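Nicotinate phosphoribosyltransferase (Saccharomyces cerevisiae, PDB 1VLP) catalyses the first step of NAD biosynthesis from nicotinic acid, the ATP-dependent joining of nicotinate to a phosphoribosyl group to give nicotinate ribonucleotide. Local coordinates at residues D23-K28 with S187-R192; A199-M204 with K232-K237; T191-S196 with I365-T370. One frame throughout, in Å; residues are numbered along the deposited sequence.

From the N terminus, the loop leading into helix 26-38 comes first. Interaction 1 closes a long loop: residues 23-28 meet 187-192, at the end of strand 186-188 of the parallel sheet and just past it. The chain runs on through 191-196 into helix 197-213. Interaction 2 then pairs this helix with the end of helix 228-234, a short closure. Interaction 3 begins where interaction 1 ends, sharing Thr-191 and Arg-192, and reaches forward to helix 367-370, so interaction 2 is nested inside it. Gln-200 joins all three regions: its amide probably hydrogen-bonds Thr-191, Glu-188 and Arg-194. A salt bridge from Asp-23 to Arg-194 also links interactions 1 and 3.

Interaction 1: D23-K28 with S187-R192; sequences DTDMYK and SEFGTR
Thr-24 and Thr-191 mark the nearest backbone approach, 6.7 Å between their CA atoms, and residues 23-27 and 189-192 run at 114° to each other. Asp-25 carries most of the contact. Its CG stands anti to the carbonyl carbon (chi1 -63°), which sends the carboxylate toward Thr-191 and Arg-192. OD1 lies 3.5 Å from Thr-191 CB, and the two side chains pass alongside, pointing opposite ways. On the other branch, OD2 sits 3.5 Å from Arg-192 NE. The two form a salt bridge by charge only, since no N-H points at the oxygen; the exact place of OD2 is somewhat doubtful. A water accepts from Arg-192 N at 3.0 Å and from Arg-192 NE, and lies at the guanidinium edge. The contact joins the loop before helix 26-38 to the loop after strand 186-188, at a probable nicotinate site that includes Tyr-27 and Phe-189. Tyr-27 OH lies over one guanidinium face, 3.2 Å from Arg-192 NH1, at an angle too poor for a hydrogen bond. The hydroxyl is hydrogen-bonded to Glu-144. Ser-226 hydrogen-bonds Asp-25 OD1, and Gln-200 hydrogen-bonds Thr-191 OG1. Ile-145 of helix 144-159 packs on Asp-25, Thr-191 and Arg-192.

Interaction 2: A199-M204 with K232-K237; sequences AQDLIM and KKYGVK
Asp-201 OD1 is gripped by two donors from opposite faces of its carboxylate plane. Tyr-234 OH donates to Asp-201 OD1 at 2.6 Å, and Lys-233 NZ reaches the same oxygen at 2.8 Å in a salt bridge. Both come from well out of the plane, 45° and 42° respectively. The oxygen also lies at the edge of the tyrosine ring, while Met-204 covers a face. Met-204 CB makes a CH-pi contact, 4.0 Å from the centroid of the Tyr-234 ring. The selenomethionine chain bends at chi2 and chi3, which curls CE to 3.9 Å from Tyr-234 CB. Met-204 CE also meets Val-236 CG2 at 4.3 Å. Helix 197-213 lies in the beta-alpha-beta crossover between neighbouring parallel strands 186-188 and 222-225, and packs near the surface on the end of helix 228-234, which follows the second strand. Gly-235, with positive phi, is the first residue past that helix; the Val-236 side chain then faces helix 197-213. Lys-233 is stretched out beyond CG, which carries NZ to the acid. A water donates to Asp-201 OD2 and accepts from Lys-233 NZ. With an alanine in place of Asp-201, the Lys-233 ammonium would probably lose its charge partner and the Tyr-234 hydroxyl its acceptor. Farther out, Gln-205 NE2 hydrogen-bonds Asp-201 OD2. Phe-230 packs on Asp-201 and Met-204, and Met-208 on Tyr-234 and Val-236.

Interaction 3: T191-S196 with I365-T370; sequences TRRRRS and IGTNFT. With PO4 (phosphate ion), chain E.
Thr-370 chi1 of 60° sets OG1 between its own backbone N and carbonyl carbon, 3.5 Å from Arg-194 CA. Arg-194 chi1 of 68° carries its long chain away, while its CB stays near Thr-370 CB, at 3.8 Å. The Thr-370 hydroxyl is hydrogen-bonded to Gly-190 O. Beside this, Arg-195 N gives a nearly straight hydrogen bond (166°) to Thr-370 O at 3.1 Å. Arg-193 passes Thr-367 obliquely, its CB 3.6 Å from Thr-367 OG1. A water lies 2.9 Å from Thr-367 OG1 and takes a weak bond from Arg-193 N. The contact sets a type I beta turn, Thr-191 to Arg-194, and the residues after it against the short helix 367-370 that follows strand 360-365 of the parallel sheet. Gly-366 is the N-cap of that helix. A phosphate ion, probably from the crystallisation liquor, sits at this N-terminal end. Its O1 accepts from Thr-367 N at 3.1 Å and lies 3.2 Å from Gly-366 CA; Ser-341 N also hydrogen-bonds the ion. Thr-367 is inferred to bind phosphoribosyl diphosphate, so the ion may mark that pocket. The guanidinium of Arg-194 turns away to Asp-23 and Gln-200, and that of Arg-195 to Ser-383 and Asn-371.

Interaction 1: D23-K28 with S187-R192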
loop_
_atom_site.group_PDB
_atom_site.type_symbol
_atom_site.label_atom_id
_atom_site.label_comp_id
_atom_site.label_asym_id
_atom_site.label_seq_id
_atom_site.Cartn_x
_atom_site.Cartn_y
_atom_site.Cartn_z
ATOM N N ASP A 23 8.540 10.003 -0.157
ATOM C CA ASP A 23 8.232 9.360 -1.426
ATOM C C ASP A 23 7.837 7.912 -1.121
ATOM O O ASP A 23 8.618 6.945 -1.305
ATOM C CB ASP A 23 9.389 9.448 -2.415
ATOM C CG ASP A 23 9.031 8.828 -3.778
ATOM O OD1 ASP A 23 7.813 8.488 -4.007
ATOM O OD2 ASP A 23 9.958 8.652 -4.625
ATOM N N THR A 24 6.670 7.779 -0.514
ATOM C CA THR A 24 6.169 6.497 -0.026
ATOM C C THR A 24 4.663 6.644 0.213
ATOM O O THR A 24 4.122 7.765 0.182
ATOM C CB THR A 24 6.853 6.037 1.316
ATOM O OG1 THR A 24 6.568 4.652 1.545
ATOM C CG2 THR A 24 6.365 6.799 2.488
ATOM N N ASP A 25 4.016 5.526 0.508
ATOM C CA ASP A 25 2.591 5.534 0.850
ATOM C C ASP A 25 2.376 5.987 2.312
ATOM O O ASP A 25 3.125 5.532 3.195
ATOM C CB ASP A 25 1.970 4.145 0.643
ATOM C CG ASP A 25 2.007 3.672 -0.845
ATOM O OD1 ASP A 25 1.465 4.366 -1.713
ATOM O OD2 ASP A 25 2.616 2.634 -1.126
HETATM N N MSE A 26 1.384 6.847 2.571
HETATM C CA MSE A 26 1.133 7.324 3.939
HETATM C C MSE A 26 0.986 6.212 4.933
HETATM O O MSE A 26 1.456 6.366 6.082
HETATM C CB MSE A 26 -0.096 8.207 4.033
HETATM C CG MSE A 26 -0.511 8.518 5.489
HETATM SE SE MSE A 26 -1.824 9.932 5.387
HETATM C CE MSE A 26 -2.690 9.596 7.247
ATOM N N TYR A 27 0.399 5.075 4.523
ATOM C CA TYR A 27 0.241 3.960 5.477
ATOM C C TYR A 27 1.578 3.480 6.026
ATOM O O TYR A 27 1.632 2.998 7.166
ATOM C CB TYR A 27 -0.585 2.795 4.926
ATOM C CG TYR A 27 0.177 1.819 4.041
ATOM C CD1 TYR A 27 0.901 0.761 4.596
ATOM C CD2 TYR A 27 0.191 1.965 2.679
ATOM C CE1 TYR A 27 1.602 -0.141 3.783
ATOM C CE2 TYR A 27 0.901 1.058 1.849
ATOM C CZ TYR A 27 1.595 0.025 2.408
ATOM O OH TYR A 27 2.266 -0.834 1.567
ATOM N N LYS A 28 2.672 3.674 5.278
ATOM C CA LYS A 28 3.978 3.280 5.828
ATOM C C LYS A 28 4.413 4.107 7.030
ATOM O O LYS A 28 4.950 3.577 7.997
ATOM C CB LYS A 28 5.063 3.221 4.730
ATOM C CG LYS A 28 4.797 2.165 3.669
ATOM C CD LYS A 28 5.483 0.786 3.883
ATOM C CE LYS A 28 5.028 -0.080 5.036
ATOM N NZ LYS A 28 5.703 -1.428 4.908
ATOM N N SER A 187 -8.827 8.162 -4.473
ATOM C CA SER A 187 -7.443 8.570 -4.289
ATOM C C SER A 187 -6.509 7.770 -5.195
ATOM O O SER A 187 -6.785 6.634 -5.572
ATOM C CB SER A 187 -7.048 8.432 -2.820
ATOM O OG SER A 187 -7.034 7.059 -2.483
ATOM N N GLU A 188 -5.403 8.397 -5.560
ATOM C CA GLU A 188 -4.308 7.776 -6.284
ATOM C C GLU A 188 -3.477 6.960 -5.323
ATOM O O GLU A 188 -3.194 7.387 -4.192
ATOM C CB GLU A 188 -3.443 8.902 -6.912
ATOM C CG GLU A 188 -2.414 8.390 -7.898
ATOM C CD GLU A 188 -1.158 7.848 -7.261
ATOM O OE1 GLU A 188 -0.770 8.218 -6.121
ATOM O OE2 GLU A 188 -0.543 7.010 -7.926
ATOM N N PHE A 189 -3.131 5.748 -5.722
ATOM C CA PHE A 189 -2.538 4.755 -4.815
ATOM C C PHE A 189 -1.427 3.933 -5.482
ATOM O O PHE A 189 -1.114 2.789 -5.027
ATOM C CB PHE A 189 -3.699 3.826 -4.412
ATOM C CG PHE A 189 -3.424 2.849 -3.295
ATOM C CD1 PHE A 189 -2.498 3.098 -2.250
ATOM C CD2 PHE A 189 -4.147 1.637 -3.278
ATOM C CE1 PHE A 189 -2.293 2.152 -1.232
ATOM C CE2 PHE A 189 -3.951 0.692 -2.254
ATOM C CZ PHE A 189 -3.035 0.956 -1.234
ATOM N N GLY A 190 -0.865 4.447 -6.582
ATOM C CA GLY A 190 0.010 3.656 -7.439
ATOM C C GLY A 190 1.520 3.743 -7.196
ATOM O O GLY A 190 2.293 3.325 -8.042
ATOM N N THR A 191 1.956 4.224 -6.022
ATOM C CA THR A 191 3.399 4.381 -5.795
ATOM C C THR A 191 4.191 3.067 -6.029
ATOM O O THR A 191 5.167 3.030 -6.799
ATOM C CB THR A 191 3.709 4.938 -4.395
ATOM O OG1 THR A 191 3.080 6.199 -4.255
ATOM C CG2 THR A 191 5.224 5.038 -4.160
ATOM N N ARG A 192 3.732 1.993 -5.393
ATOM C CA ARG A 192 4.531 0.777 -5.318
ATOM C C ARG A 192 4.764 0.153 -6.689
ATOM O O ARG A 192 5.852 -0.357 -6.956
ATOM C CB ARG A 192 3.858 -0.233 -4.429
ATOM C CG ARG A 192 4.018 0.097 -2.999
ATOM C CD ARG A 192 3.227 -0.892 -2.163
ATOM N NE ARG A 192 1.803 -0.611 -2.275
ATOM C CZ ARG A 192 0.878 -1.363 -1.720
ATOM N NH1 ARG A 192 1.254 -2.434 -1.017
ATOM N NH2 ARG A 192 -0.407 -1.060 -1.890
HETATM O O HOH W 1 1.275 2.069 -3.659
#

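Interaction 2: A199-M204 with K232-K237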
loop_
_atom_site.group_PDB
_atom_site.type_symbol
_atom_site.label_atom_id
_atom_site.label_comp_id
_atom_site.label_asym_id
_atom_site.label_seq_id
_atom_site.Cartn_x
_atom_site.Cartn_y
_atom_site.Cartn_z
ATOM N N ALA A 199 6.630 8.740 -14.229
ATOM C CA ALA A 199 5.293 8.255 -14.665
ATOM C C ALA A 199 4.253 8.707 -13.668
ATOM O O ALA A 199 3.185 9.198 -14.023
ATOM C CB ALA A 199 5.246 6.705 -14.811
ATOM N N GLN A 200 4.546 8.488 -12.404
ATOM C CA GLN A 200 3.602 8.911 -11.371
ATOM C C GLN A 200 3.410 10.441 -11.357
ATOM O O GLN A 200 2.294 10.912 -11.249
ATOM C CB GLN A 200 4.011 8.352 -10.001
ATOM C CG GLN A 200 2.998 8.652 -8.857
ATOM C CD GLN A 200 3.329 7.886 -7.598
ATOM O OE1 GLN A 200 4.475 7.682 -7.326
ATOM N NE2 GLN A 200 2.315 7.537 -6.777
ATOM N N ASP A 201 4.486 11.203 -11.493
ATOM C CA ASP A 201 4.373 12.649 -11.606
ATOM C C ASP A 201 3.487 13.120 -12.783
ATOM O O ASP A 201 2.664 14.040 -12.651
ATOM C CB ASP A 201 5.745 13.277 -11.693
ATOM C CG ASP A 201 5.666 14.799 -11.687
ATOM O OD1 ASP A 201 5.325 15.384 -10.626
ATOM O OD2 ASP A 201 5.917 15.379 -12.739
ATOM N N LEU A 202 3.634 12.454 -13.933
ATOM C CA LEU A 202 2.810 12.805 -15.092
ATOM C C LEU A 202 1.347 12.493 -14.863
ATOM O O LEU A 202 0.499 13.287 -15.240
ATOM C CB LEU A 202 3.294 12.103 -16.356
ATOM C CG LEU A 202 4.580 12.631 -16.959
ATOM C CD1 LEU A 202 4.987 11.650 -18.039
ATOM C CD2 LEU A 202 4.353 14.038 -17.465
ATOM N N ILE A 203 1.031 11.359 -14.235
ATOM C CA ILE A 203 -0.371 11.036 -13.934
ATOM C C ILE A 203 -0.952 11.973 -12.854
ATOM O O ILE A 203 -2.108 12.356 -12.935
ATOM C CB ILE A 203 -0.629 9.515 -13.760
ATOM C CG1 ILE A 203 -0.099 8.989 -12.454
ATOM C CG2 ILE A 203 -0.132 8.757 -14.981
ATOM C CD1 ILE A 203 -1.031 9.241 -11.294
HETATM N N MSE A 204 -0.120 12.433 -11.930
HETATM C CA MSE A 204 -0.551 13.455 -10.961
HETATM C C MSE A 204 -0.938 14.736 -11.694
HETATM O O MSE A 204 -1.980 15.357 -11.412
HETATM C CB MSE A 204 0.539 13.752 -9.929
HETATM C CG MSE A 204 0.738 12.704 -8.822
HETATM SE SE MSE A 204 -0.907 12.306 -7.811
HETATM C CE MSE A 204 -1.241 14.144 -7.075
ATOM N N LYS A 232 2.083 16.613 -0.990
ATOM C CA LYS A 232 2.740 17.891 -0.660
ATOM C C LYS A 232 2.958 18.734 -1.915
ATOM O O LYS A 232 2.645 19.931 -1.916
ATOM C CB LYS A 232 4.052 17.636 0.071
ATOM C CG LYS A 232 4.760 18.906 0.606
ATOM C CD LYS A 232 5.973 18.445 1.435
ATOM C CE LYS A 232 6.656 19.611 2.097
ATOM N NZ LYS A 232 7.214 20.521 1.073
ATOM N N LYS A 233 3.506 18.124 -2.959
ATOM C CA LYS A 233 3.808 18.803 -4.193
ATOM C C LYS A 233 2.569 19.442 -4.871
ATOM O O LYS A 233 2.615 20.589 -5.314
ATOM C CB LYS A 233 4.452 17.854 -5.173
ATOM C CG LYS A 233 4.908 18.508 -6.481
ATOM C CD LYS A 233 5.698 17.618 -7.329
ATOM C CE LYS A 233 6.002 18.316 -8.656
ATOM N NZ LYS A 233 6.813 17.489 -9.604
ATOM N N TYR A 234 1.490 18.676 -4.957
ATOM C CA TYR A 234 0.275 19.051 -5.719
ATOM C C TYR A 234 -0.816 19.672 -4.866
ATOM O O TYR A 234 -1.888 20.089 -5.386
ATOM C CB TYR A 234 -0.204 17.840 -6.540
ATOM C CG TYR A 234 0.728 17.621 -7.690
ATOM C CD1 TYR A 234 0.637 18.393 -8.838
ATOM C CD2 TYR A 234 1.683 16.608 -7.662
ATOM C CE1 TYR A 234 1.504 18.230 -9.906
ATOM C CE2 TYR A 234 2.593 16.436 -8.735
ATOM C CZ TYR A 234 2.494 17.248 -9.856
ATOM O OH TYR A 234 3.363 17.077 -10.918
ATOM N N GLY A 235 -0.522 19.840 -3.574
ATOM C CA GLY A 235 -1.404 20.535 -2.661
ATOM C C GLY A 235 -2.697 19.818 -2.356
ATOM O O GLY A 235 -3.729 20.463 -2.158
ATOM N N VAL A 236 -2.626 18.496 -2.278
ATOM C CA VAL A 236 -3.772 17.639 -1.935
ATOM C C VAL A 236 -3.481 16.833 -0.681
ATOM O O VAL A 236 -2.337 16.788 -0.188
ATOM C CB VAL A 236 -4.197 16.752 -3.157
ATOM C CG1 VAL A 236 -4.530 17.638 -4.376
ATOM C CG2 VAL A 236 -3.153 15.755 -3.544
ATOM N N LYS A 237 -4.515 16.196 -0.125
ATOM C CA LYS A 237 -4.350 15.440 1.130
ATOM C C LYS A 237 -3.569 14.127 0.931
ATOM O O LYS A 237 -3.790 13.418 -0.041
ATOM C CB LYS A 237 -5.727 15.036 1.667
ATOM C CG LYS A 237 -5.740 14.566 3.093
HETATM O O HOH W 2 6.488 17.866 -12.441
#

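Interaction 3: T191-S196 with I365-T370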
loop_
_atom_site.group_PDB
_atom_site.type_symbol
_atom_site.label_atom_id
_atom_site.label_comp_id
_atom_site.label_asym_id
_atom_site.label_seq_id
_atom_site.Cartn_x
_atom_site.Cartn_y
_atom_site.Cartn_z
ATOM N N THR A 191 1.956 4.224 -6.022
ATOM C CA THR A 191 3.399 4.381 -5.795
ATOM C C THR A 191 4.191 3.067 -6.029
ATOM O O THR A 191 5.167 3.030 -6.799
ATOM C CB THR A 191 3.709 4.938 -4.395
ATOM O OG1 THR A 191 3.080 6.199 -4.255
ATOM C CG2 THR A 191 5.224 5.038 -4.160
ATOM N N ARG A 192 3.732 1.993 -5.393
ATOM C CA ARG A 192 4.531 0.777 -5.318
ATOM C C ARG A 192 4.764 0.153 -6.689
ATOM O O ARG A 192 5.852 -0.357 -6.956
ATOM C CB ARG A 192 3.858 -0.233 -4.429
ATOM C CG ARG A 192 4.018 0.097 -2.999
ATOM C CD ARG A 192 3.227 -0.892 -2.163
ATOM N NE ARG A 192 1.803 -0.611 -2.275
ATOM C CZ ARG A 192 0.878 -1.363 -1.720
ATOM N NH1 ARG A 192 1.254 -2.434 -1.017
ATOM N NH2 ARG A 192 -0.407 -1.060 -1.890
ATOM N N ARG A 193 3.800 0.275 -7.588
ATOM C CA ARG A 193 4.033 -0.318 -8.897
ATOM C C ARG A 193 4.162 0.667 -10.040
ATOM O O ARG A 193 3.927 0.317 -11.193
ATOM C CB ARG A 193 3.051 -1.416 -9.188
ATOM C CG ARG A 193 3.547 -2.757 -8.640
ATOM C CD ARG A 193 2.611 -3.878 -9.045
ATOM N NE ARG A 193 2.657 -4.964 -8.085
ATOM C CZ ARG A 193 1.879 -6.035 -8.136
ATOM N NH1 ARG A 193 0.980 -6.161 -9.104
ATOM N NH2 ARG A 193 2.002 -6.974 -7.210
ATOM N N ARG A 194 4.555 1.904 -9.729
ATOM C CA ARG A 194 4.758 2.862 -10.756
ATOM C C ARG A 194 5.860 2.386 -11.724
ATOM O O ARG A 194 6.870 1.757 -11.323
ATOM C CB ARG A 194 5.124 4.224 -10.182
ATOM C CG ARG A 194 6.458 4.270 -9.524
ATOM C CD ARG A 194 6.541 5.522 -8.612
ATOM N NE ARG A 194 7.875 5.711 -8.083
ATOM C CZ ARG A 194 8.186 6.535 -7.081
ATOM N NH1 ARG A 194 7.241 7.241 -6.447
ATOM N NH2 ARG A 194 9.452 6.603 -6.666
ATOM N N ARG A 195 5.676 2.737 -12.987
ATOM C CA ARG A 195 6.689 2.432 -13.996
ATOM C C ARG A 195 7.992 3.221 -13.744
ATOM O O ARG A 195 9.137 2.709 -13.979
ATOM C CB ARG A 195 6.142 2.673 -15.391
ATOM C CG ARG A 195 7.187 2.298 -16.417
ATOM C CD ARG A 195 6.565 1.952 -17.767
ATOM N NE ARG A 195 5.720 0.777 -17.645
ATOM C CZ ARG A 195 5.440 -0.081 -18.619
ATOM N NH1 ARG A 195 6.013 -0.003 -19.799
ATOM N NH2 ARG A 195 4.602 -1.074 -18.382
ATOM N N SER A 196 7.809 4.426 -13.180
ATOM C CA SER A 196 8.891 5.295 -12.792
ATOM C C SER A 196 8.311 6.436 -11.938
ATOM O O SER A 196 7.099 6.671 -11.930
ATOM C CB SER A 196 9.582 5.893 -14.008
ATOM O OG SER A 196 8.714 6.786 -14.701
ATOM N N ILE A 365 -7.082 3.857 -6.372
ATOM C CA ILE A 365 -6.776 3.373 -7.696
ATOM C C ILE A 365 -5.257 3.430 -7.885
ATOM O O ILE A 365 -4.723 4.517 -7.971
ATOM C CB ILE A 365 -7.518 4.183 -8.763
ATOM C CG1 ILE A 365 -9.061 4.126 -8.511
ATOM C CG2 ILE A 365 -7.111 3.701 -10.087
ATOM C CD1 ILE A 365 -9.955 4.990 -9.421
ATOM N N GLY A 366 -4.613 2.261 -7.958
ATOM C CA GLY A 366 -3.156 2.179 -7.910
ATOM C C GLY A 366 -2.512 1.963 -9.249
ATOM O O GLY A 366 -2.325 2.886 -10.031
ATOM N N THR A 367 -2.134 0.719 -9.498
ATOM C CA THR A 367 -1.395 0.352 -10.731
ATOM C C THR A 367 -2.033 0.809 -12.027
ATOM O O THR A 367 -1.331 1.185 -12.952
ATOM C CB THR A 367 -1.129 -1.163 -10.767
ATOM O OG1 THR A 367 -0.516 -1.515 -9.517
ATOM C CG2 THR A 367 -0.191 -1.525 -11.891
ATOM N N ASN A 368 -3.361 0.850 -12.099
ATOM C CA ASN A 368 -3.981 1.341 -13.300
ATOM C C ASN A 368 -3.608 2.786 -13.605
ATOM O O ASN A 368 -3.597 3.174 -14.764
ATOM C CB ASN A 368 -5.490 1.178 -13.220
ATOM C CG ASN A 368 -6.162 1.575 -14.491
ATOM O OD1 ASN A 368 -6.639 2.686 -14.627
ATOM N ND2 ASN A 368 -6.205 0.662 -15.435
ATOM N N PHE A 369 -3.343 3.595 -12.566
ATOM C CA PHE A 369 -2.916 4.963 -12.790
ATOM C C PHE A 369 -1.440 5.046 -13.248
ATOM O O PHE A 369 -1.119 5.706 -14.220
ATOM C CB PHE A 369 -3.136 5.859 -11.561
ATOM C CG PHE A 369 -4.410 6.680 -11.609
ATOM C CD1 PHE A 369 -4.726 7.463 -12.739
ATOM C CD2 PHE A 369 -5.294 6.672 -10.544
ATOM C CE1 PHE A 369 -5.917 8.240 -12.779
ATOM C CE2 PHE A 369 -6.496 7.429 -10.582
ATOM C CZ PHE A 369 -6.805 8.192 -11.724
ATOM N N THR A 370 -0.548 4.408 -12.501
ATOM C CA THR A 370 0.902 4.653 -12.619
ATOM C C THR A 370 1.657 3.628 -13.483
ATOM O O THR A 370 2.876 3.768 -13.671
ATOM C CB THR A 370 1.532 4.649 -11.205
ATOM O OG1 THR A 370 1.280 3.364 -10.605
ATOM C CG2 THR A 370 0.912 5.798 -10.398
HETATM P P PO4 E . -3.487 -2.072 -7.236
HETATM O O1 PO4 E . -2.738 -0.806 -6.919
HETATM O O2 PO4 E . -3.936 -2.177 -8.666
HETATM O O3 PO4 E . -2.589 -3.298 -7.020
HETATM O O4 PO4 E . -4.665 -2.285 -6.306
HETATM O O HOH W 3 0.849 -0.030 -7.366
#